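Local coordinates for ankyrin repeat domain protein (Legionella pneumophila subsp. pneumophila, PDB 6MCA) that is a bacterial effector, AnkH, that interacts with the host LARP7 component of the 7SK snRNP complex and has ankyrin repeats and a cysteine protease-like region, at residues His161-Gln166 with Gly415-Gln420; Asp80-Asp85 with Tyr110-Asn115; Phe270-Gln275 with Tyr295-Pro300. One frame throughout, in Å; residues are numbered along the deposited sequence.

Overall arrangement
The three contacts lie in separate parts of the chain and share no helix or strand. Contact 1 is partly buried. It ties the end of helix 147-162 to helix 404-421, with apolar packing beside a side-chain amide paired with backbone. Contact 2 lies at the surface in the ankyrin repeats. It joins two loops through an asparagine amide and an isoleucine. Contact 3 is partly buried at the end of inner strands of the five-stranded sheet and combines a backbone bond, an isoleucine and a water bridge. Contacts 2 and 3 stand on opposite sides of the chain's centre, with their own centres about 44 Å apart. Contact 1 bridges the longest sequence gap.

Contact 1 (His161-Gln166 with Gly415-Gln420); sequences HRFELQ and GGILFQ
Gln-420 meets the backbone of Gln-166 with both ends of its side-chain amide. The nitrogen N of Gln-166 gives a nearly straight bond to OE1 of Gln-420, 2.9 Å long. The donor is tilted somewhat from the plane of that carbonyl. In return NE2 of Gln-420 donates to O of Gln-166 at 3.2 Å. This second bond runs in the carbonyl plane, on a lone pair, and almost in the plane of the glutamine amide. Two bonds to one residue should fix the rotation of the amide. The chain of Gln-420 is extended beyond CG (chi2 -167°), which carries the amide from the helix across to the loop.

The apolar contacts involve Phe-163, Leu-165 and Ile-417. CG2 of Ile-417 sits over one face of the Phe-163 ring, 4.1 Å from the ring centroid, as a CH-pi contact. It is offset toward the rim, near CD1 and CE1, while CD1 of Ile-417 lies nearer the CD2 and CE2 side. Leu-165 uses both of its methyls. Its CD2 lies 3.8 Å from CB of Gln-420 and equally close to O of Gly-416. Its CD1 approaches CG1 of Ile-417 at 4.2 Å. Helix 427-440 also touches this layer, with Arg-432 against Phe-163 and Ile-436 against Ile-417. Helix 373-399 adds Lys-388 and Leu-392.

Glu-164 turns the chain out of helix 147-162 with a positive phi of 56°. Its side chain leads away from helix 404-421 and makes a weak bond to a bound glycerol. The turn places Leu-165 and Gln-166 alongside the neighbouring helix. This is a Schellman motif at a helix C-terminus, with the exiting loop docked on a helix far along the chain.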
loop_
_atom_site.group_PDB
_atom_site.type_symbol
_atom_site.label_atom_id
_atom_site.label_comp_id
_atom_site.label_asym_id
_atom_site.label_seq_id
_atom_site.Cartn_x
_atom_site.Cartn_y
_atom_site.Cartn_z
ATOM N N HIS A 161 -1.214 -5.769 -7.778
ATOM C CA HIS A 161 0.161 -5.282 -7.852
ATOM C C HIS A 161 1.139 -6.399 -8.211
ATOM O O HIS A 161 1.972 -6.237 -9.109
ATOM C CB HIS A 161 0.555 -4.623 -6.531
ATOM C CG HIS A 161 -0.058 -3.272 -6.326
ATOM N ND1 HIS A 161 -0.126 -2.327 -7.327
ATOM C CD2 HIS A 161 -0.629 -2.708 -5.236
ATOM C CE1 HIS A 161 -0.714 -1.239 -6.863
ATOM N NE2 HIS A 161 -1.029 -1.444 -5.597
ATOM N N ARG A 162 1.052 -7.541 -7.520
ATOM C CA ARG A 162 2.013 -8.620 -7.736
ATOM C C ARG A 162 1.902 -9.195 -9.142
ATOM O O ARG A 162 2.918 -9.504 -9.776
ATOM C CB ARG A 162 1.807 -9.724 -6.699
ATOM C CG ARG A 162 2.195 -9.340 -5.285
ATOM C CD ARG A 162 3.701 -9.253 -5.119
ATOM N NE ARG A 162 4.070 -9.098 -3.715
ATOM C CZ ARG A 162 5.181 -8.501 -3.296
ATOM N NH1 ARG A 162 6.038 -7.997 -4.172
ATOM N NH2 ARG A 162 5.430 -8.404 -1.996
ATOM N N PHE A 163 0.680 -9.354 -9.643
ATOM C CA PHE A 163 0.453 -9.905 -10.971
ATOM C C PHE A 163 0.370 -8.834 -12.051
ATOM O O PHE A 163 0.127 -9.170 -13.215
ATOM C CB PHE A 163 -0.821 -10.756 -10.978
ATOM C CG PHE A 163 -0.682 -12.057 -10.238
ATOM C CD1 PHE A 163 -0.094 -13.155 -10.845
ATOM C CD2 PHE A 163 -1.130 -12.180 -8.933
ATOM C CE1 PHE A 163 0.040 -14.354 -10.165
ATOM C CE2 PHE A 163 -0.998 -13.376 -8.248
ATOM C CZ PHE A 163 -0.413 -14.463 -8.866
ATOM N N GLU A 164 0.563 -7.562 -11.690
ATOM C CA GLU A 164 0.592 -6.452 -12.647
ATOM C C GLU A 164 -0.686 -6.394 -13.481
ATOM O O GLU A 164 -0.648 -6.215 -14.699
ATOM C CB GLU A 164 1.825 -6.534 -13.548
ATOM C CG GLU A 164 3.145 -6.399 -12.805
ATOM C CD GLU A 164 4.341 -6.413 -13.734
ATOM O OE1 GLU A 164 5.418 -6.889 -13.314
ATOM O OE2 GLU A 164 4.206 -5.949 -14.886
ATOM N N LEU A 165 -1.829 -6.544 -12.819
ATOM C CA LEU A 165 -3.108 -6.521 -13.510
ATOM C C LEU A 165 -3.497 -5.096 -13.881
ATOM O O LEU A 165 -3.193 -4.136 -13.166
ATOM C CB LEU A 165 -4.199 -7.147 -12.640
ATOM C CG LEU A 165 -3.940 -8.577 -12.161
ATOM C CD1 LEU A 165 -5.103 -9.080 -11.320
ATOM C CD2 LEU A 165 -3.690 -9.497 -13.345
ATOM N N GLN A 166 -4.176 -4.965 -15.016
ATOM C CA GLN A 166 -4.670 -3.686 -15.499
ATOM C C GLN A 166 -6.187 -3.631 -15.371
ATOM O O GLN A 166 -6.868 -4.659 -15.414
ATOM C CB GLN A 166 -4.263 -3.450 -16.958
ATOM C CG GLN A 166 -2.761 -3.376 -17.183
ATOM C CD GLN A 166 -2.406 -2.874 -18.570
ATOM O OE1 GLN A 166 -3.263 -2.793 -19.451
ATOM N NE2 GLN A 166 -1.138 -2.535 -18.771
ATOM N N GLY A 415 -10.089 -14.892 -12.662
ATOM C CA GLY A 415 -10.120 -14.805 -14.112
ATOM C C GLY A 415 -9.193 -13.730 -14.645
ATOM O O GLY A 415 -8.551 -13.912 -15.683
ATOM N N GLY A 416 -9.114 -12.597 -13.944
ATOM C CA GLY A 416 -8.152 -11.576 -14.325
ATOM C C GLY A 416 -6.726 -12.087 -14.270
ATOM O O GLY A 416 -5.940 -11.880 -15.199
ATOM N N ILE A 417 -6.376 -12.766 -13.172
ATOM C CA ILE A 417 -5.052 -13.383 -13.062
ATOM C C ILE A 417 -4.797 -14.300 -14.251
ATOM O O ILE A 417 -3.784 -14.178 -14.952
ATOM C CB ILE A 417 -4.919 -14.153 -11.736
ATOM C CG1 ILE A 417 -5.061 -13.214 -10.538
ATOM C CG2 ILE A 417 -3.588 -14.895 -11.684
ATOM C CD1 ILE A 417 -4.898 -13.916 -9.205
ATOM N N LEU A 418 -5.731 -15.219 -14.502
ATOM C CA LEU A 418 -5.551 -16.222 -15.549
ATOM C C LEU A 418 -5.365 -15.575 -16.916
ATOM O O LEU A 418 -4.468 -15.954 -17.678
ATOM C CB LEU A 418 -6.749 -17.174 -15.563
ATOM C CG LEU A 418 -6.856 -18.156 -16.732
ATOM C CD1 LEU A 418 -5.671 -19.110 -16.752
ATOM C CD2 LEU A 418 -8.169 -18.920 -16.666
ATOM N N PHE A 419 -6.201 -14.588 -17.245
ATOM C CA PHE A 419 -6.160 -14.017 -18.586
ATOM C C PHE A 419 -4.947 -13.116 -18.780
ATOM O O PHE A 419 -4.293 -13.170 -19.828
ATOM C CB PHE A 419 -7.448 -13.245 -18.870
ATOM C CG PHE A 419 -7.578 -12.788 -20.296
ATOM C CD1 PHE A 419 -7.880 -13.690 -21.304
ATOM C CD2 PHE A 419 -7.401 -11.454 -20.629
ATOM C CE1 PHE A 419 -8.000 -13.272 -22.616
ATOM C CE2 PHE A 419 -7.521 -11.030 -21.940
ATOM C CZ PHE A 419 -7.821 -11.941 -22.935
ATOM N N GLN A 420 -4.619 -12.286 -17.787
ATOM C CA GLN A 420 -3.595 -11.271 -17.991
ATOM C C GLN A 420 -2.184 -11.746 -17.668
ATOM O O GLN A 420 -1.235 -11.310 -18.327
ATOM C CB GLN A 420 -3.906 -10.030 -17.148
ATOM C CG GLN A 420 -5.263 -9.402 -17.426
ATOM C CD GLN A 420 -5.396 -8.016 -16.824
ATOM O OE1 GLN A 420 -4.441 -7.237 -16.812
ATOM N NE2 GLN A 420 -6.582 -7.702 -16.316
#

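Contact 2 (Asp80-Asp85 with Tyr110-Asn115); sequences DINKPD and YGADPN
OD1 of Asn-82 accepts the backbone N-H of Asp-113 in a 2.9 Å bond, and a water also lies within bonding distance of it. The bond to Asp-113 is fairly straight, but its donor is tilted 25° from the carbonyl plane. The same side chain donates from ND2 to O of Gly-111, a longer bond at 3.2 Å. One amide thus meets two backbone groups that flank Ala-112. CG of Asn-82 is anti to its own carbonyl carbon (chi1 -72°), and this aims the amide at the next loop. The water also approaches O of Asp-113 at 2.8 Å.

The loops follow helix 68-76 and helix 101-109 and lie in the ankyrin-repeat region, consistent with loop-to-loop stacking along such an array. Both carry an Asx turn: OD1 of Asp-80 accepts from N of Asn-82, and OD1 of Asp-113 from N of Asn-115. In both turns the donor comes from above the carboxylate plane. Asn-115 in turn bonds Gly-144 and Lys-146 with its amide.

Ile-81 makes the apolar part. Its CD1 lies 3.6 Å from CB of Tyr-110, whose ring leads away. Its CG2 rests 3.7 Å from C of Gly-111. The positive phi of Gly-111 (100°) is one that glycine adopts easily. Leu-107 of helix 101-109 touches both Ile-81 and Ala-112, and Ile-75 of helix 68-76 packs on Ile-81 and Tyr-110.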
loop_
_atom_site.group_PDB
_atom_site.type_symbol
_atom_site.label_atom_id
_atom_site.label_comp_id
_atom_site.label_asym_id
_atom_site.label_seq_id
_atom_site.Cartn_x
_atom_site.Cartn_y
_atom_site.Cartn_z
ATOM N N ASP A 80 -21.246 16.582 12.506
ATOM C CA ASP A 80 -21.366 15.362 11.717
ATOM C C ASP A 80 -20.167 14.470 12.017
ATOM O O ASP A 80 -19.052 14.736 11.555
ATOM C CB ASP A 80 -21.454 15.695 10.230
ATOM C CG ASP A 80 -21.700 14.468 9.363
ATOM O OD1 ASP A 80 -21.722 13.337 9.898
ATOM O OD2 ASP A 80 -21.876 14.636 8.138
ATOM N N ILE A 81 -20.395 13.406 12.789
ATOM C CA ILE A 81 -19.305 12.545 13.234
ATOM C C ILE A 81 -18.741 11.671 12.125
ATOM O O ILE A 81 -17.721 11.003 12.336
ATOM C CB ILE A 81 -19.775 11.673 14.417
ATOM C CG1 ILE A 81 -18.605 11.377 15.358
ATOM C CG2 ILE A 81 -20.428 10.388 13.919
ATOM C CD1 ILE A 81 -19.029 10.946 16.738
ATOM N N ASN A 82 -19.363 11.664 10.946
ATOM C CA ASN A 82 -18.900 10.844 9.832
ATOM C C ASN A 82 -18.473 11.670 8.623
ATOM O O ASN A 82 -18.254 11.100 7.547
ATOM C CB ASN A 82 -19.986 9.846 9.419
ATOM C CG ASN A 82 -20.170 8.732 10.430
ATOM O OD1 ASN A 82 -19.198 8.182 10.948
ATOM N ND2 ASN A 82 -21.421 8.394 10.717
ATOM N N LYS A 83 -18.346 12.983 8.761
ATOM C CA LYS A 83 -17.962 13.813 7.624
ATOM C C LYS A 83 -16.484 13.621 7.313
ATOM O O LYS A 83 -15.639 13.858 8.187
ATOM C CB LYS A 83 -18.252 15.286 7.894
ATOM C CG LYS A 83 -17.888 16.183 6.722
ATOM C CD LYS A 83 -18.325 17.618 6.938
ATOM C CE LYS A 83 -17.986 18.470 5.725
ATOM N NZ LYS A 83 -18.416 19.884 5.892
ATOM N N PRO A 84 -16.125 13.201 6.103
ATOM C CA PRO A 84 -14.713 12.954 5.798
ATOM C C PRO A 84 -14.040 14.139 5.128
ATOM O O PRO A 84 -14.691 15.140 4.812
ATOM C CB PRO A 84 -14.785 11.754 4.851
ATOM C CG PRO A 84 -16.051 12.016 4.071
ATOM C CD PRO A 84 -17.005 12.746 5.012
ATOM N N ASP A 85 -12.734 14.033 4.905
ATOM C CA ASP A 85 -12.024 14.985 4.064
ATOM C C ASP A 85 -12.197 14.557 2.606
ATOM O O ASP A 85 -12.971 13.648 2.291
ATOM C CB ASP A 85 -10.562 15.089 4.490
ATOM C CG ASP A 85 -9.857 13.747 4.502
ATOM O OD1 ASP A 85 -9.536 13.234 3.411
ATOM O OD2 ASP A 85 -9.618 13.207 5.603
ATOM N N TYR A 110 -20.660 7.544 19.675
ATOM C CA TYR A 110 -21.594 8.545 19.179
ATOM C C TYR A 110 -21.856 8.413 17.681
ATOM O O TYR A 110 -22.145 9.403 17.006
ATOM C CB TYR A 110 -21.095 9.948 19.522
ATOM C CG TYR A 110 -21.118 10.238 21.007
ATOM C CD1 TYR A 110 -20.034 9.918 21.814
ATOM C CD2 TYR A 110 -22.230 10.818 21.604
ATOM C CE1 TYR A 110 -20.053 10.175 23.172
ATOM C CE2 TYR A 110 -22.258 11.079 22.961
ATOM C CZ TYR A 110 -21.167 10.756 23.740
ATOM O OH TYR A 110 -21.191 11.014 25.091
ATOM N N GLY A 111 -21.756 7.201 17.149
ATOM C CA GLY A 111 -22.279 6.900 15.833
ATOM C C GLY A 111 -21.301 6.872 14.679
ATOM O O GLY A 111 -21.746 6.916 13.525
ATOM N N ALA A 112 -19.998 6.794 14.937
ATOM C CA ALA A 112 -19.038 6.690 13.844
ATOM C C ALA A 112 -19.210 5.357 13.125
ATOM O O ALA A 112 -19.228 4.297 13.757
ATOM C CB ALA A 112 -17.609 6.833 14.364
ATOM N N ASP A 113 -19.340 5.414 11.807
ATOM C CA ASP A 113 -19.556 4.222 10.995
ATOM C C ASP A 113 -18.310 3.345 11.008
ATOM O O ASP A 113 -17.284 3.743 10.440
ATOM C CB ASP A 113 -19.915 4.624 9.563
ATOM C CG ASP A 113 -20.217 3.430 8.674
ATOM O OD1 ASP A 113 -20.365 2.306 9.199
ATOM O OD2 ASP A 113 -20.309 3.617 7.441
ATOM N N PRO A 114 -18.347 2.157 11.620
ATOM C CA PRO A 114 -17.140 1.317 11.672
ATOM C C PRO A 114 -16.792 0.665 10.346
ATOM O O PRO A 114 -15.719 0.056 10.243
ATOM C CB PRO A 114 -17.498 0.265 12.726
ATOM C CG PRO A 114 -18.980 0.127 12.602
ATOM C CD PRO A 114 -19.504 1.502 12.256
ATOM N N ASN A 115 -17.657 0.767 9.335
ATOM C CA ASN A 115 -17.408 0.164 8.031
ATOM C C ASN A 115 -17.262 1.212 6.934
ATOM O O ASN A 115 -17.400 0.888 5.750
ATOM C CB ASN A 115 -18.520 -0.823 7.677
ATOM C CG ASN A 115 -18.515 -2.046 8.572
ATOM O OD1 ASN A 115 -17.643 -2.907 8.460
ATOM N ND2 ASN A 115 -19.494 -2.129 9.467
HETATM O O HOH W 1 -16.669 6.442 10.156
#

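Contact 3 (Phe270-Gln275 with Tyr295-Pro300); sequences FVRYHQ and YRITRP
Ile-297 forms the tight part, meeting the 270-275 segment with backbone and side chain. Its N-H gives a straight bond to O of Gln-275, 2.7 Å long. The donor stands 25° out of the plane of that carbonyl. The same oxygen lies 3.5 Å from CA of Arg-296, a CA-H...O contact. CB of Ile-297 also lies against O of Gln-275, at 3.6 Å, with CG1 almost as close.

CG1 is anti to the carbonyl carbon (chi1 -60°), and CD1 reaches across to Arg-272. There it lies 4.0 Å from CG of Arg-272, with the two side chains crossing at about a right angle. CD1 is equally far from O of His-274. Arg-272 bends at chi2 and turns its NE back to O of His-274, in a straight 2.7 Å bond. That bond lies in the guanidinium plane and on a lone pair of the carbonyl. It holds the arginine against the turn that leaves strand 266-273. Trp-277 and Leu-331, from the strands on either side of 292-297, also touch Ile-297.

The other side is looser and partly open to solvent, since Gln-275 and Arg-296 are both partly exposed. CG of Gln-275 lies 4.1 Å from NH2 of Arg-296. Their amide and guanidinium planes are 30° apart. A water joins them, accepting from NE2 of Gln-275 at 3.2 Å and from NH2 of Arg-296 at 2.6 Å, in the guanidinium plane. His-274, in the same turn, points away and bonds a glycerol.

The contact joins the turn before strand 276-280 to the end of strand 292-297. Its backbone and arginine-carbonyl bonds should help to fix the turn, while Gln-275 and Arg-296 both offer donors and so share an accepting water.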
loop_
_atom_site.group_PDB
_atom_site.type_symbol
_atom_site.label_atom_id
_atom_site.label_comp_id
_atom_site.label_asym_id
_atom_site.label_seq_id
_atom_site.Cartn_x
_atom_site.Cartn_y
_atom_site.Cartn_z
ATOM N N PHE A 270 14.612 5.871 -1.408
ATOM C CA PHE A 270 15.980 6.063 -0.967
ATOM C C PHE A 270 16.215 5.238 0.286
ATOM O O PHE A 270 15.317 5.088 1.119
ATOM C CB PHE A 270 16.276 7.541 -0.698
ATOM C CG PHE A 270 16.156 8.413 -1.914
ATOM C CD1 PHE A 270 14.925 8.910 -2.309
ATOM C CD2 PHE A 270 17.274 8.729 -2.668
ATOM C CE1 PHE A 270 14.813 9.715 -3.426
ATOM C CE2 PHE A 270 17.169 9.533 -3.786
ATOM C CZ PHE A 270 15.937 10.026 -4.167
ATOM N N VAL A 271 17.416 4.688 0.406
ATOM C CA VAL A 271 17.788 3.874 1.556
ATOM C C VAL A 271 19.090 4.412 2.126
ATOM O O VAL A 271 20.077 4.559 1.402
ATOM C CB VAL A 271 17.937 2.384 1.191
ATOM C CG1 VAL A 271 18.321 1.581 2.421
ATOM C CG2 VAL A 271 16.649 1.849 0.586
ATOM N N ARG A 272 19.088 4.711 3.419
ATOM C CA ARG A 272 20.288 5.105 4.141
ATOM C C ARG A 272 20.670 3.977 5.086
ATOM O O ARG A 272 19.832 3.498 5.854
ATOM C CB ARG A 272 20.058 6.408 4.914
ATOM C CG ARG A 272 21.309 7.009 5.544
ATOM C CD ARG A 272 21.534 6.506 6.968
ATOM N NE ARG A 272 22.750 7.062 7.548
ATOM C CZ ARG A 272 22.770 8.068 8.415
ATOM N NH1 ARG A 272 21.634 8.625 8.814
ATOM N NH2 ARG A 272 23.926 8.514 8.887
ATOM N N TYR A 273 21.925 3.543 5.021
ATOM C CA TYR A 273 22.449 2.551 5.956
ATOM C C TYR A 273 23.864 2.966 6.321
ATOM O O TYR A 273 24.786 2.797 5.517
ATOM C CB TYR A 273 22.427 1.143 5.367
ATOM C CG TYR A 273 22.936 0.094 6.331
ATOM C CD1 TYR A 273 22.176 -0.296 7.426
ATOM C CD2 TYR A 273 24.179 -0.499 6.152
ATOM C CE1 TYR A 273 22.637 -1.248 8.315
ATOM C CE2 TYR A 273 24.649 -1.455 7.036
ATOM C CZ TYR A 273 23.873 -1.825 8.115
ATOM O OH TYR A 273 24.334 -2.775 8.997
ATOM N N HIS A 274 24.029 3.503 7.530
ATOM C CA HIS A 274 25.309 4.028 7.991
ATOM C C HIS A 274 25.841 5.060 7.003
ATOM O O HIS A 274 25.184 6.076 6.752
ATOM C CB HIS A 274 26.310 2.892 8.207
ATOM C CG HIS A 274 25.877 1.896 9.238
ATOM N ND1 HIS A 274 25.113 2.242 10.333
ATOM C CD2 HIS A 274 26.098 0.564 9.341
ATOM C CE1 HIS A 274 24.883 1.167 11.065
ATOM N NE2 HIS A 274 25.470 0.135 10.485
ATOM N N GLN A 275 27.014 4.810 6.427
ATOM C CA GLN A 275 27.626 5.752 5.499
ATOM C C GLN A 275 27.196 5.528 4.052
ATOM O O GLN A 275 27.760 6.156 3.150
ATOM C CB GLN A 275 29.153 5.681 5.600
ATOM C CG GLN A 275 29.779 4.471 4.918
ATOM C CD GLN A 275 29.877 3.266 5.831
ATOM O OE1 GLN A 275 29.038 3.066 6.708
ATOM N NE2 GLN A 275 30.913 2.459 5.634
ATOM N N TYR A 295 25.769 5.031 -3.244
ATOM C CA TYR A 295 26.809 6.020 -3.026
ATOM C C TYR A 295 27.306 5.940 -1.589
ATOM O O TYR A 295 26.627 5.420 -0.698
ATOM C CB TYR A 295 26.297 7.447 -3.287
ATOM C CG TYR A 295 25.396 7.614 -4.491
ATOM C CD1 TYR A 295 24.055 7.245 -4.441
ATOM C CD2 TYR A 295 25.875 8.175 -5.666
ATOM C CE1 TYR A 295 23.228 7.406 -5.535
ATOM C CE2 TYR A 295 25.054 8.344 -6.764
ATOM C CZ TYR A 295 23.733 7.958 -6.694
ATOM O OH TYR A 295 22.915 8.124 -7.788
ATOM N N ARG A 296 28.501 6.484 -1.370
ATOM C CA ARG A 296 29.013 6.713 -0.027
ATOM C C ARG A 296 28.713 8.150 0.380
ATOM O O ARG A 296 28.935 9.081 -0.402
ATOM C CB ARG A 296 30.517 6.448 0.045
ATOM C CG ARG A 296 31.104 6.656 1.435
ATOM C CD ARG A 296 32.613 6.850 1.394
ATOM N NE ARG A 296 33.298 5.721 0.771
ATOM C CZ ARG A 296 33.590 4.587 1.399
ATOM N NH1 ARG A 296 34.216 3.612 0.752
ATOM N NH2 ARG A 296 33.255 4.424 2.672
ATOM N N ILE A 297 28.206 8.326 1.597
ATOM C CA ILE A 297 27.898 9.654 2.118
ATOM C C ILE A 297 29.189 10.255 2.664
ATOM O O ILE A 297 29.670 9.856 3.727
ATOM C CB ILE A 297 26.809 9.598 3.194
ATOM C CG1 ILE A 297 25.521 9.007 2.617
ATOM C CG2 ILE A 297 26.554 10.983 3.766
ATOM C CD1 ILE A 297 24.515 8.592 3.668
ATOM N N THR A 298 29.759 11.212 1.931
ATOM C CA THR A 298 31.012 11.839 2.326
ATOM C C THR A 298 30.817 13.103 3.152
ATOM O O THR A 298 31.778 13.572 3.772
ATOM C CB THR A 298 31.864 12.167 1.093
ATOM O OG1 THR A 298 31.220 13.184 0.314
ATOM C CG2 THR A 298 32.063 10.923 0.236
ATOM N N ARG A 299 29.606 13.662 3.184
ATOM C CA ARG A 299 29.261 14.778 4.062
ATOM C C ARG A 299 28.091 14.357 4.948
ATOM O O ARG A 299 26.965 14.839 4.775
ATOM C CB ARG A 299 28.918 16.038 3.266
ATOM C CG ARG A 299 29.903 16.369 2.151
ATOM C CD ARG A 299 29.405 17.529 1.294
ATOM N NE ARG A 299 30.482 18.142 0.517
ATOM C CZ ARG A 299 31.362 19.012 1.003
ATOM N NH1 ARG A 299 31.300 19.385 2.275
ATOM N NH2 ARG A 299 32.308 19.513 0.219
ATOM N N PRO A 300 28.323 13.460 5.911
ATOM C CA PRO A 300 27.218 13.029 6.784
ATOM C C PRO A 300 26.704 14.131 7.690
ATOM O O PRO A 300 25.591 14.008 8.218
ATOM C CB PRO A 300 27.836 11.881 7.593
ATOM C CG PRO A 300 29.289 12.211 7.631
ATOM C CD PRO A 300 29.609 12.871 6.318
HETATM O O HOH W 2 33.752 2.400 4.181
#